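Local coordinates for CbsA (Xanthomonas oryzae pv. oryzae, PDB 5XYH), which probably hydrolyses cellulose chains as a family 6 exoglucanase, releasing cellobiose and so breaking down plant cell walls, at residues 21-26 and 407-412; 109-114 and 168-173; 148-153 and 210-215; 367-372 and 403-408. One frame throughout, in Å; residues are numbered along the deposited sequence.

Contact 1 (21-26 and 407-412)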
loop_
_atom_site.group_PDB
_atom_site.type_symbol
_atom_site.label_atom_id
_atom_site.label_comp_id
_atom_site.label_asym_id
_atom_site.label_seq_id
_atom_site.Cartn_x
_atom_site.Cartn_y
_atom_site.Cartn_z
ATOM N N LYS A 21 -17.215 -3.963 10.598
ATOM C CA LYS A 21 -18.333 -3.068 10.887
ATOM C C LYS A 21 -18.596 -2.122 9.721
ATOM O O LYS A 21 -19.755 -1.840 9.395
ATOM C CB LYS A 21 -18.062 -2.295 12.175
ATOM C CG LYS A 21 -19.041 -1.151 12.420
ATOM C CD LYS A 21 -19.076 -0.753 13.878
ATOM C CE LYS A 21 -17.674 -0.567 14.438
ATOM N NZ LYS A 21 -17.725 -0.151 15.870
ATOM N N GLU A 22 -17.530 -1.643 9.066
ATOM C CA GLU A 22 -17.687 -0.859 7.842
ATOM C C GLU A 22 -18.437 -1.655 6.779
ATOM O O GLU A 22 -19.398 -1.162 6.178
ATOM C CB GLU A 22 -16.314 -0.422 7.314
ATOM C CG GLU A 22 -15.625 0.669 8.144
ATOM C CD GLU A 22 -14.245 1.051 7.626
ATOM O OE1 GLU A 22 -13.438 0.138 7.387
ATOM O OE2 GLU A 22 -13.961 2.260 7.471
ATOM N N VAL A 23 -17.992 -2.887 6.515
ATOM C CA VAL A 23 -18.636 -3.714 5.501
ATOM C C VAL A 23 -20.092 -3.966 5.865
ATOM O O VAL A 23 -20.977 -3.898 5.006
ATOM C CB VAL A 23 -17.851 -5.027 5.313
ATOM C CG1 VAL A 23 -18.636 -6.025 4.483
ATOM C CG2 VAL A 23 -16.527 -4.740 4.645
ATOM N N ASP A 24 -20.368 -4.241 7.144
ATOM C CA ASP A 24 -21.750 -4.463 7.569
ATOM C C ASP A 24 -22.629 -3.260 7.241
ATOM O O ASP A 24 -23.805 -3.423 6.880
ATOM C CB ASP A 24 -21.804 -4.765 9.066
ATOM C CG ASP A 24 -21.299 -6.158 9.408
ATOM O OD1 ASP A 24 -21.323 -7.049 8.533
ATOM O OD2 ASP A 24 -20.908 -6.372 10.568
ATOM N N SER A 25 -22.073 -2.046 7.357
ATOM C CA SER A 25 -22.835 -0.838 7.042
ATOM C C SER A 25 -23.261 -0.800 5.577
ATOM O O SER A 25 -24.271 -0.169 5.243
ATOM C CB SER A 25 -22.009 0.411 7.402
ATOM O OG SER A 25 -21.104 0.778 6.365
ATOM N N SER A 26 -22.514 -1.471 4.694
ATOM C CA SER A 26 -22.864 -1.588 3.281
ATOM C C SER A 26 -23.808 -2.753 3.008
ATOM O O SER A 26 -24.678 -2.657 2.134
ATOM C CB SER A 26 -21.602 -1.771 2.431
ATOM O OG SER A 26 -20.947 -0.537 2.212
ATOM N N GLY A 407 -9.705 7.647 4.778
ATOM C CA GLY A 407 -9.740 6.629 5.813
ATOM C C GLY A 407 -11.102 6.337 6.405
ATOM O O GLY A 407 -11.180 5.616 7.407
ATOM N N THR A 408 -12.177 6.876 5.835
ATOM C CA THR A 408 -13.541 6.553 6.244
ATOM C C THR A 408 -14.291 5.905 5.081
ATOM O O THR A 408 -13.871 5.969 3.922
ATOM C CB THR A 408 -14.294 7.801 6.734
ATOM O OG1 THR A 408 -14.589 8.654 5.624
ATOM C CG2 THR A 408 -13.440 8.562 7.716
ATOM N N TRP A 409 -15.429 5.283 5.400
ATOM C CA TRP A 409 -16.057 4.352 4.468
ATOM C C TRP A 409 -16.696 5.051 3.272
ATOM O O TRP A 409 -17.395 6.060 3.414
ATOM C CB TRP A 409 -17.115 3.534 5.199
ATOM C CG TRP A 409 -17.461 2.273 4.523
ATOM C CD1 TRP A 409 -18.688 1.908 4.059
ATOM C CD2 TRP A 409 -16.576 1.182 4.232
ATOM N NE1 TRP A 409 -18.624 0.656 3.492
ATOM C CE2 TRP A 409 -17.343 0.182 3.598
ATOM C CE3 TRP A 409 -15.212 0.946 4.458
ATOM C CZ2 TRP A 409 -16.793 -1.031 3.176
ATOM C CZ3 TRP A 409 -14.668 -0.272 4.045
ATOM C CH2 TRP A 409 -15.459 -1.236 3.404
ATOM N N PHE A 410 -16.506 4.470 2.092
ATOM C CA PHE A 410 -16.979 5.023 0.825
ATOM C C PHE A 410 -17.851 3.952 0.172
ATOM O O PHE A 410 -17.369 3.148 -0.628
ATOM C CB PHE A 410 -15.780 5.442 -0.048
ATOM C CG PHE A 410 -16.136 6.270 -1.261
ATOM C CD1 PHE A 410 -17.456 6.529 -1.607
ATOM C CD2 PHE A 410 -15.124 6.795 -2.058
ATOM C CE1 PHE A 410 -17.758 7.283 -2.729
ATOM C CE2 PHE A 410 -15.416 7.546 -3.176
ATOM C CZ PHE A 410 -16.737 7.799 -3.509
ATOM N N HIS A 411 -19.144 3.959 0.525
ATOM C CA HIS A 411 -20.059 2.902 0.094
ATOM C C HIS A 411 -20.051 2.704 -1.421
ATOM O O HIS A 411 -20.007 1.563 -1.901
ATOM C CB HIS A 411 -21.473 3.212 0.593
ATOM C CG HIS A 411 -22.506 2.239 0.120
ATOM N ND1 HIS A 411 -22.564 0.938 0.572
ATOM C CD2 HIS A 411 -23.526 2.377 -0.761
ATOM C CE1 HIS A 411 -23.566 0.312 -0.017
ATOM N NE2 HIS A 411 -24.171 1.165 -0.824
ATOM N N ALA A 412 -20.074 3.794 -2.198
ATOM C CA ALA A 412 -20.137 3.639 -3.651
ATOM C C ALA A 412 -18.875 2.978 -4.204
ATOM O O ALA A 412 -18.961 2.108 -5.078
ATOM C CB ALA A 412 -20.377 4.986 -4.326
HETATM O O HOH W 1 -15.239 4.493 8.203
#

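Contact 2 (109-114 and 168-173)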
loop_
_atom_site.group_PDB
_atom_site.type_symbol
_atom_site.label_atom_id
_atom_site.label_comp_id
_atom_site.label_asym_id
_atom_site.label_seq_id
_atom_site.Cartn_x
_atom_site.Cartn_y
_atom_site.Cartn_z
ATOM N N LEU A 109 2.726 15.572 11.693
ATOM C CA LEU A 109 4.026 15.947 12.229
ATOM C C LEU A 109 4.780 16.809 11.232
ATOM O O LEU A 109 4.832 16.470 10.039
ATOM C CB LEU A 109 4.843 14.692 12.562
ATOM C CG LEU A 109 4.241 13.818 13.667
ATOM C CD1 LEU A 109 5.112 12.592 13.959
ATOM C CD2 LEU A 109 4.079 14.657 14.910
ATOM N N PRO A 110 5.380 17.909 11.678
ATOM C CA PRO A 110 6.123 18.772 10.759
ATOM C C PRO A 110 7.499 18.216 10.439
ATOM O O PRO A 110 8.108 17.495 11.231
ATOM C CB PRO A 110 6.231 20.091 11.536
ATOM C CG PRO A 110 6.279 19.660 12.962
ATOM C CD PRO A 110 5.365 18.449 13.051
ATOM N N LEU A 111 7.987 18.590 9.259
ATOM C CA LEU A 111 9.312 18.206 8.776
ATOM C C LEU A 111 10.369 19.094 9.429
ATOM O O LEU A 111 10.990 19.959 8.805
ATOM C CB LEU A 111 9.371 18.293 7.259
ATOM C CG LEU A 111 10.646 17.700 6.665
ATOM C CD1 LEU A 111 10.584 16.161 6.666
ATOM C CD2 LEU A 111 10.905 18.264 5.263
ATOM N N THR A 112 10.555 18.855 10.724
ATOM C CA THR A 112 11.555 19.517 11.547
ATOM C C THR A 112 12.143 18.489 12.503
ATOM O O THR A 112 11.564 17.421 12.728
ATOM C CB THR A 112 10.959 20.672 12.368
ATOM O OG1 THR A 112 10.000 20.135 13.288
ATOM C CG2 THR A 112 10.264 21.717 11.463
ATOM N N GLN A 113 13.286 18.838 13.097
ATOM C CA GLN A 113 13.854 18.003 14.154
ATOM C C GLN A 113 12.884 17.828 15.316
ATOM O O GLN A 113 12.759 16.728 15.874
ATOM C CB GLN A 113 15.165 18.602 14.644
ATOM C CG GLN A 113 16.282 18.450 13.646
ATOM C CD GLN A 113 16.575 16.997 13.333
ATOM O OE1 GLN A 113 16.595 16.149 14.231
ATOM N NE2 GLN A 113 16.799 16.700 12.052
ATOM N N ALA A 114 12.174 18.893 15.696
ATOM C CA ALA A 114 11.145 18.725 16.715
ATOM C C ALA A 114 10.090 17.721 16.257
ATOM O O ALA A 114 9.617 16.893 17.053
ATOM C CB ALA A 114 10.518 20.077 17.060
ATOM N N SER A 168 17.233 17.401 4.660
ATOM C CA SER A 168 17.158 17.433 6.116
ATOM C C SER A 168 17.578 16.113 6.748
ATOM O O SER A 168 17.850 16.079 7.951
ATOM C CB SER A 168 15.739 17.769 6.568
ATOM O OG SER A 168 14.866 16.671 6.316
ATOM N N GLY A 169 17.605 15.027 5.979
ATOM C CA GLY A 169 17.879 13.714 6.537
ATOM C C GLY A 169 16.738 13.105 7.321
ATOM O O GLY A 169 16.880 11.979 7.805
ATOM N N ILE A 170 15.587 13.781 7.415
ATOM C CA ILE A 170 14.571 13.378 8.384
ATOM C C ILE A 170 13.866 12.094 7.952
ATOM O O ILE A 170 13.613 11.217 8.786
ATOM C CB ILE A 170 13.580 14.528 8.634
ATOM C CG1 ILE A 170 14.312 15.677 9.346
ATOM C CG2 ILE A 170 12.418 14.044 9.476
ATOM C CD1 ILE A 170 13.447 16.931 9.605
ATOM N N TYR A 171 13.532 11.947 6.660
ATOM C CA TYR A 171 12.928 10.691 6.217
ATOM C C TYR A 171 13.822 9.508 6.569
ATOM O O TYR A 171 13.363 8.528 7.163
ATOM C CB TYR A 171 12.663 10.699 4.711
ATOM C CG TYR A 171 11.326 11.257 4.294
ATOM C CD1 TYR A 171 10.613 12.118 5.120
ATOM C CD2 TYR A 171 10.786 10.940 3.046
ATOM C CE1 TYR A 171 9.388 12.644 4.713
ATOM C CE2 TYR A 171 9.569 11.452 2.633
ATOM C CZ TYR A 171 8.877 12.307 3.462
ATOM O OH TYR A 171 7.672 12.810 3.043
ATOM N N GLU A 172 15.113 9.601 6.231
ATOM C CA GLU A 172 16.039 8.506 6.501
ATOM C C GLU A 172 16.204 8.282 7.997
ATOM O O GLU A 172 16.326 7.135 8.444
ATOM C CB GLU A 172 17.389 8.785 5.836
ATOM C CG GLU A 172 17.298 8.790 4.320
ATOM C CD GLU A 172 18.510 9.403 3.645
ATOM O OE1 GLU A 172 19.460 8.650 3.342
ATOM O OE2 GLU A 172 18.499 10.641 3.401
ATOM N N ALA A 173 16.196 9.365 8.784
ATOM C CA ALA A 173 16.318 9.220 10.233
ATOM C C ALA A 173 15.086 8.551 10.817
ATOM O O ALA A 173 15.204 7.699 11.702
ATOM C CB ALA A 173 16.553 10.577 10.896
#

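Contact 3 (148-153 and 210-215)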
loop_
_atom_site.group_PDB
_atom_site.type_symbol
_atom_site.label_atom_id
_atom_site.label_comp_id
_atom_site.label_asym_id
_atom_site.label_seq_id
_atom_site.Cartn_x
_atom_site.Cartn_y
_atom_site.Cartn_z
ATOM N N ASP A 148 4.731 5.725 0.959
ATOM C CA ASP A 148 4.789 7.039 0.332
ATOM C C ASP A 148 5.897 7.903 0.926
ATOM O O ASP A 148 5.752 9.118 1.061
ATOM C CB ASP A 148 3.435 7.743 0.434
ATOM C CG ASP A 148 3.298 8.871 -0.555
ATOM O OD1 ASP A 148 3.950 8.826 -1.630
ATOM O OD2 ASP A 148 2.541 9.812 -0.243
ATOM N N SER A 149 7.015 7.297 1.328
ATOM C CA SER A 149 8.087 8.077 1.927
ATOM C C SER A 149 9.294 8.027 1.011
ATOM O O SER A 149 9.422 8.886 0.113
ATOM C CB SER A 149 8.402 7.576 3.344
ATOM O OG SER A 149 8.878 6.245 3.331
ATOM N N LEU A 150 10.194 7.055 1.179
ATOM C CA LEU A 150 11.486 7.048 0.500
ATOM C C LEU A 150 11.425 7.195 -1.020
ATOM O O LEU A 150 12.252 7.952 -1.561
ATOM C CB LEU A 150 12.243 5.762 0.869
ATOM C CG LEU A 150 12.688 5.651 2.325
ATOM C CD1 LEU A 150 13.597 4.440 2.535
ATOM C CD2 LEU A 150 13.400 6.921 2.744
ATOM N N PRO A 151 10.528 6.522 -1.761
ATOM C CA PRO A 151 10.546 6.668 -3.229
ATOM C C PRO A 151 10.484 8.112 -3.712
ATOM O O PRO A 151 11.074 8.434 -4.753
ATOM C CB PRO A 151 9.303 5.884 -3.673
ATOM C CG PRO A 151 9.069 4.902 -2.584
ATOM C CD PRO A 151 9.445 5.616 -1.332
ATOM N N ASN A 152 9.818 9.000 -2.967
ATOM C CA ASN A 152 9.746 10.395 -3.388
ATOM C C ASN A 152 11.110 11.058 -3.390
ATOM O O ASN A 152 11.335 12.008 -4.151
ATOM C CB ASN A 152 8.793 11.177 -2.492
ATOM C CG ASN A 152 7.390 10.644 -2.541
ATOM O OD1 ASN A 152 6.753 10.648 -3.601
ATOM N ND2 ASN A 152 6.883 10.179 -1.389
ATOM N N LEU A 153 12.032 10.588 -2.547
ATOM C CA LEU A 153 13.374 11.160 -2.557
ATOM C C LEU A 153 14.111 10.867 -3.857
ATOM O O LEU A 153 15.052 11.591 -4.205
ATOM C CB LEU A 153 14.193 10.645 -1.374
ATOM C CG LEU A 153 13.581 10.755 0.021
ATOM C CD1 LEU A 153 14.631 10.400 1.036
ATOM C CD2 LEU A 153 13.057 12.169 0.265
ATOM N N ILE A 210 17.973 1.768 -5.161
ATOM C CA ILE A 210 18.578 0.632 -4.474
ATOM C C ILE A 210 19.574 1.111 -3.426
ATOM O O ILE A 210 19.539 0.666 -2.278
ATOM C CB ILE A 210 19.232 -0.319 -5.489
ATOM C CG1 ILE A 210 18.194 -0.865 -6.478
ATOM C CG2 ILE A 210 19.982 -1.427 -4.774
ATOM C CD1 ILE A 210 16.980 -1.511 -5.843
ATOM N N SER A 211 20.465 2.041 -3.788
ATOM C CA SER A 211 21.461 2.479 -2.814
ATOM C C SER A 211 20.826 3.224 -1.642
ATOM O O SER A 211 21.335 3.144 -0.516
ATOM C CB SER A 211 22.524 3.349 -3.481
ATOM O OG SER A 211 22.152 4.713 -3.457
ATOM N N LEU A 212 19.711 3.927 -1.876
ATOM C CA LEU A 212 18.999 4.581 -0.782
ATOM C C LEU A 212 18.466 3.564 0.215
ATOM O O LEU A 212 18.740 3.655 1.412
ATOM C CB LEU A 212 17.849 5.436 -1.320
ATOM C CG LEU A 212 16.894 6.025 -0.278
ATOM C CD1 LEU A 212 17.628 6.945 0.667
ATOM C CD2 LEU A 212 15.744 6.760 -0.977
ATOM N N TYR A 213 17.683 2.595 -0.257
ATOM C CA TYR A 213 17.165 1.584 0.658
ATOM C C TYR A 213 18.301 0.819 1.318
ATOM O O TYR A 213 18.246 0.517 2.514
ATOM C CB TYR A 213 16.220 0.629 -0.081
ATOM C CG TYR A 213 14.836 1.224 -0.273
ATOM C CD1 TYR A 213 14.581 2.132 -1.296
ATOM C CD2 TYR A 213 13.805 0.895 0.580
ATOM C CE1 TYR A 213 13.308 2.686 -1.464
ATOM C CE2 TYR A 213 12.539 1.437 0.424
ATOM C CZ TYR A 213 12.289 2.327 -0.582
ATOM O OH TYR A 213 11.014 2.847 -0.701
ATOM N N THR A 214 19.354 0.519 0.566
ATOM C CA THR A 214 20.465 -0.222 1.160
ATOM C C THR A 214 21.143 0.605 2.245
ATOM O O THR A 214 21.372 0.123 3.362
ATOM C CB THR A 214 21.463 -0.633 0.074
ATOM O OG1 THR A 214 20.794 -1.469 -0.876
ATOM C CG2 THR A 214 22.617 -1.412 0.687
ATOM N N ARG A 215 21.432 1.874 1.944
ATOM C CA ARG A 215 22.097 2.744 2.911
ATOM C C ARG A 215 21.271 2.919 4.179
ATOM O O ARG A 215 21.818 2.905 5.292
ATOM C CB ARG A 215 22.380 4.094 2.260
ATOM C CG ARG A 215 22.950 5.130 3.179
ATOM C CD ARG A 215 23.326 6.377 2.386
ATOM N NE ARG A 215 22.166 7.115 1.880
ATOM C CZ ARG A 215 21.798 7.160 0.603
ATOM N NH1 ARG A 215 22.491 6.497 -0.312
ATOM N NH2 ARG A 215 20.740 7.879 0.243
#

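Contact 4 (367-372 and 403-408)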
loop_
_atom_site.group_PDB
_atom_site.type_symbol
_atom_site.label_atom_id
_atom_site.label_comp_id
_atom_site.label_asym_id
_atom_site.label_seq_id
_atom_site.Cartn_x
_atom_site.Cartn_y
_atom_site.Cartn_z
ATOM N N ASP A 367 -9.669 7.233 -0.118
ATOM C CA ASP A 367 -8.315 7.764 -0.260
ATOM C C ASP A 367 -8.247 9.265 0.004
ATOM O O ASP A 367 -7.143 9.824 0.056
ATOM C CB ASP A 367 -7.777 7.471 -1.669
ATOM C CG ASP A 367 -7.688 5.969 -1.966
ATOM O OD1 ASP A 367 -7.310 5.213 -1.040
ATOM O OD2 ASP A 367 -8.000 5.549 -3.119
ATOM N N GLY A 368 -9.388 9.911 0.168
ATOM C CA GLY A 368 -9.482 11.340 0.422
ATOM C C GLY A 368 -10.810 11.845 -0.130
ATOM O O GLY A 368 -11.404 11.292 -1.055
ATOM N N SER A 369 -11.295 12.944 0.446
ATOM C CA SER A 369 -12.585 13.482 0.053
ATOM C C SER A 369 -12.462 14.257 -1.258
ATOM O O SER A 369 -11.383 14.727 -1.638
ATOM C CB SER A 369 -13.117 14.380 1.165
ATOM O OG SER A 369 -12.110 15.322 1.526
ATOM N N SER A 370 -13.580 14.353 -1.971
ATOM C CA SER A 370 -13.623 15.032 -3.260
ATOM C C SER A 370 -13.867 16.534 -3.124
ATOM O O SER A 370 -14.007 17.226 -4.144
ATOM C CB SER A 370 -14.703 14.405 -4.142
ATOM O OG SER A 370 -15.909 14.252 -3.427
ATOM N N LYS A 371 -13.953 17.030 -1.891
ATOM C CA LYS A 371 -14.026 18.451 -1.546
ATOM C C LYS A 371 -13.520 18.566 -0.112
ATOM O O LYS A 371 -13.230 17.556 0.531
ATOM C CB LYS A 371 -15.454 19.002 -1.685
ATOM C CG LYS A 371 -16.465 18.330 -0.750
ATOM C CD LYS A 371 -17.731 19.169 -0.514
ATOM C CE LYS A 371 -18.464 19.438 -1.809
ATOM N NZ LYS A 371 -19.815 20.091 -1.658
ATOM N N TYR A 372 -13.407 19.792 0.401
ATOM C CA TYR A 372 -13.073 19.940 1.820
ATOM C C TYR A 372 -14.346 19.777 2.643
ATOM O O TYR A 372 -15.276 20.592 2.540
ATOM C CB TYR A 372 -12.394 21.274 2.152
ATOM C CG TYR A 372 -11.601 21.173 3.443
ATOM C CD1 TYR A 372 -12.236 20.911 4.653
ATOM C CD2 TYR A 372 -10.215 21.273 3.445
ATOM C CE1 TYR A 372 -11.512 20.784 5.835
ATOM C CE2 TYR A 372 -9.485 21.142 4.621
ATOM C CZ TYR A 372 -10.139 20.897 5.805
ATOM O OH TYR A 372 -9.415 20.772 6.969
ATOM N N ALA A 403 -16.937 11.751 -2.552
ATOM C CA ALA A 403 -16.112 10.896 -1.701
ATOM C C ALA A 403 -15.961 11.493 -0.299
ATOM O O ALA A 403 -15.808 12.715 -0.156
ATOM C CB ALA A 403 -14.732 10.708 -2.319
ATOM N N PRO A 404 -15.995 10.669 0.749
ATOM C CA PRO A 404 -15.815 11.168 2.117
ATOM C C PRO A 404 -14.332 11.285 2.460
ATOM O O PRO A 404 -13.453 10.937 1.667
ATOM C CB PRO A 404 -16.491 10.087 2.961
ATOM C CG PRO A 404 -16.184 8.837 2.206
ATOM C CD PRO A 404 -16.246 9.212 0.737
ATOM N N ILE A 405 -14.058 11.763 3.676
ATOM C CA ILE A 405 -12.672 12.067 4.015
ATOM C C ILE A 405 -11.835 10.784 4.064
ATOM O O ILE A 405 -12.336 9.667 4.265
ATOM C CB ILE A 405 -12.562 12.844 5.339
ATOM C CG1 ILE A 405 -12.961 11.970 6.526
ATOM C CG2 ILE A 405 -13.406 14.134 5.283
ATOM C CD1 ILE A 405 -13.014 12.684 7.864
ATOM N N ALA A 406 -10.530 10.972 3.902
ATOM C CA ALA A 406 -9.562 9.882 3.864
ATOM C C ALA A 406 -9.714 8.949 5.056
ATOM O O ALA A 406 -9.815 9.398 6.198
ATOM C CB ALA A 406 -8.145 10.470 3.842
ATOM N N GLY A 407 -9.705 7.647 4.778
ATOM C CA GLY A 407 -9.740 6.629 5.813
ATOM C C GLY A 407 -11.102 6.337 6.405
ATOM O O GLY A 407 -11.180 5.616 7.407
ATOM N N THR A 408 -12.177 6.876 5.835
ATOM C CA THR A 408 -13.541 6.553 6.244
ATOM C C THR A 408 -14.291 5.905 5.081
ATOM O O THR A 408 -13.871 5.969 3.922
ATOM C CB THR A 408 -14.294 7.801 6.734
ATOM O OG1 THR A 408 -14.589 8.654 5.624
ATOM C CG2 THR A 408 -13.440 8.562 7.716
HETATM O O HOH W 2 -9.813 13.706 2.945
#

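Contact 1 (21-26 and 407-412)
Ser26 OG is gripped by two rings of segment 407-412. The indole of Trp409 donates through NE1 at 2.9 Å to Ser26 OG, almost straight (173°) and within the ring plane. His411 meets the same hydroxyl at its ring edge, with Ser26 OG 2.7 Å from His411 ND1; either atom could be the donor. With its CG anti to the backbone N (chi1 176°), His411 turns ND1 to the helix although its CB does not point there.

The second kind of contact is packing over the indole. Glu22 CB stands 3.5 Å from the centroid of the Trp409 six-membered ring, 19° off its normal, a CH-pi contact. The extended Glu22 chain then runs past the rim, bringing CD to 3.3 Å from Trp409 CE3 with the carboxylate inclined to the ring. Val23 CG2 touches Trp409 CH2, and Phe414 of helix 411-419 meets the indole too.

A water makes the remaining polar link across: it lies 2.7 Å from Glu22 OE2 and bonds weakly to Trp409 N. Within helix 17-27, Ser25 OG donates to Glu22 O, 2.6 Å away, on a lone pair, and so holds the carbonyl that lies over the indole face.

The contact ties helix 17-27 to the start of helix 411-419. Glu22 OE1 lies close to Glu365 OE2, while Arg66 gives OE2 only a long, weak ion pair; the like charges could raise the pKa of Glu22. Two bonds on one serine hydroxyl fix how both rings are turned against the helix.

Contact 2 (109-114 and 168-173)
Ile170 and Leu111 form the centre of this apolar contact, which has no hydrogen bond across it. Leu111 CD1 packs 3.9 Å from Ile170 CB and also touches CG2, so one leucine methyl rests where the isoleucine branches. The other arm of Ile170 reaches further: CG1 is anti to its carbonyl carbon and the chain stays extended (chi2 177°), placing CD1 against the backbone, 3.5 Å from Thr112 C. Looser contacts flank this centre: on one side Leu111 CD1 approaches the Tyr171 ring obliquely, 4.2 Å from CE1, and on the other the bent chain of Gln113 brings its amide NE2 to 3.8 Å from Ile170 CG1.

The next shell sets these groups in place. Leu111 is the centre of an inverse gamma turn, closed by a weak bond from Thr112 N to Pro110 O. Thr112 is the N-cap of helix 113-131, its OG1 taking the backbone N of Gly115. Across the contact, Ser168 OG accepts from Ile170 N at 3.2 Å in an ST turn, and also bonds to Gln164 O of the preceding helix. Gly169, with positive phi, takes the chain from helix 160-167 into helix 170-183, for which it occupies the N-cap position. Tyr171 is held at its far end by a hydrogen bond from OH to Gly97 O.

The turn before helix 113-131 thus packs on the first turn of helix 170-183, the touching parts running at a steep angle. These helices precede the neighbouring parallel strands 140-145 and 188-193 in the distorted alpha/beta barrel of family 6.

Contact 3 (148-153 and 210-215)
The loop after strand 140-145 of the distorted family 6 alpha/beta barrel is backed here by helix 206-218. It carries Asp148, whose OD2 lies close to Asp99 OD1; in family 6 relatives such an acidic pair belongs to the active-site region, as it probably does here. Leu150 and Pro151 of segment 148-153, which leads into a short helix, receive Tyr213. Leu150 lies over one face of the phenol: its CD1 is 4.0 Å from the Tyr213 ring centroid and 17° off the normal, a CH-pi contact, and its CB is 3.7 Å from CZ. Pro151 comes instead at the ring edge, its side chain crossing the tyrosine at about a right angle. The tyrosine CG is anti to its carbonyl carbon (chi1 -79°), which carries the hydroxyl end in to the other segment. There OH bonds to Asp193 O, at the end of strand 188-193, so the buried polar atom is satisfied while the ring is packed. Leu212 packs on the same segment, its CD2 4.1 Å from Leu150 CB and 4.2 Å from Leu153 CB. From within the helix, Asn152 ND2 reaches back to Asp148 OD1, from above the carboxylate plane. The nearest approach of the two segments is Pro151 CD to Tyr213 OH, 3.2 Å.

Contact 4 (367-372 and 403-408)
The peptide unit joining Gly368 and Ser369 carries the Pro404 carbonyl on one face: Pro404 O stands above Gly368 C, 3.3 Å away, somewhat off the normal. At the edge of the same unit, close to its plane, a water accepts from Ser369 N at 3.0 Å and also from Ala406 N, joining the two segments. Both belong to the long loop region between strand 354-358 and helix 411-419 in this distorted family 6 barrel, and they run in roughly opposed, slanted directions without forming a regular strand pair.

Gly368 is called for by its own backbone angles (152/155), at which a CB would jam against the carbonyl O of Asp367; its CA lies 3.8 Å from Ala406 CB. Around it, Ser366 OG bonds both Pro404 O and Gly368 N, while Asp367 turns away to Tyr237 and to a salt bridge with Arg299.

Beyond the glycine, Ser369 CB meets Ile405 CA at 3.7 Å, and its hydroxyl points back to its own segment: Ser369 OG donates to Lys371 O, 2.7 Å away, nearly in line with the C=O bond. Its CA also makes a CA-H...O contact to Ala403 O.

Past Ile405 the chain reverses in a type II beta turn, Ile405 to Thr408, with Gly407 taking positive phi. Ile405 O accepts from both the N and the OG1 of Thr408.

At the other end Ser370 N gives a weak bond to Ala403 O. The serine hydroxyl lies between the backbone N and the carbonyl carbon (chi1 47°), from where Ser370 OG accepts from Ala403 N at 2.8 Å.

The four contacts fall into two pairs. Contacts 1 and 4 have centres 13 Å apart and share Gly407 and Thr408; Phe410 of contact 1 packs on contact 4, its CE2 3.3 Å from Ala403 CB. Contacts 2 and 3, with centres 15 Å apart, alternate along the chain and meet where Tyr171 packs on Ser149 and Leu153, beside a long, weak Glu172-Arg215 ion pair. Contacts 1 and 3 lie on opposite sides of the chain's centre, 34 Å between centres. Nearest atoms of contacts 3 and 4 are about 10 Å apart; the substrate cleft, as in family 6 relatives, probably runs between them, with Asp148 of contact 3 and Asp367 of contact 4 near it.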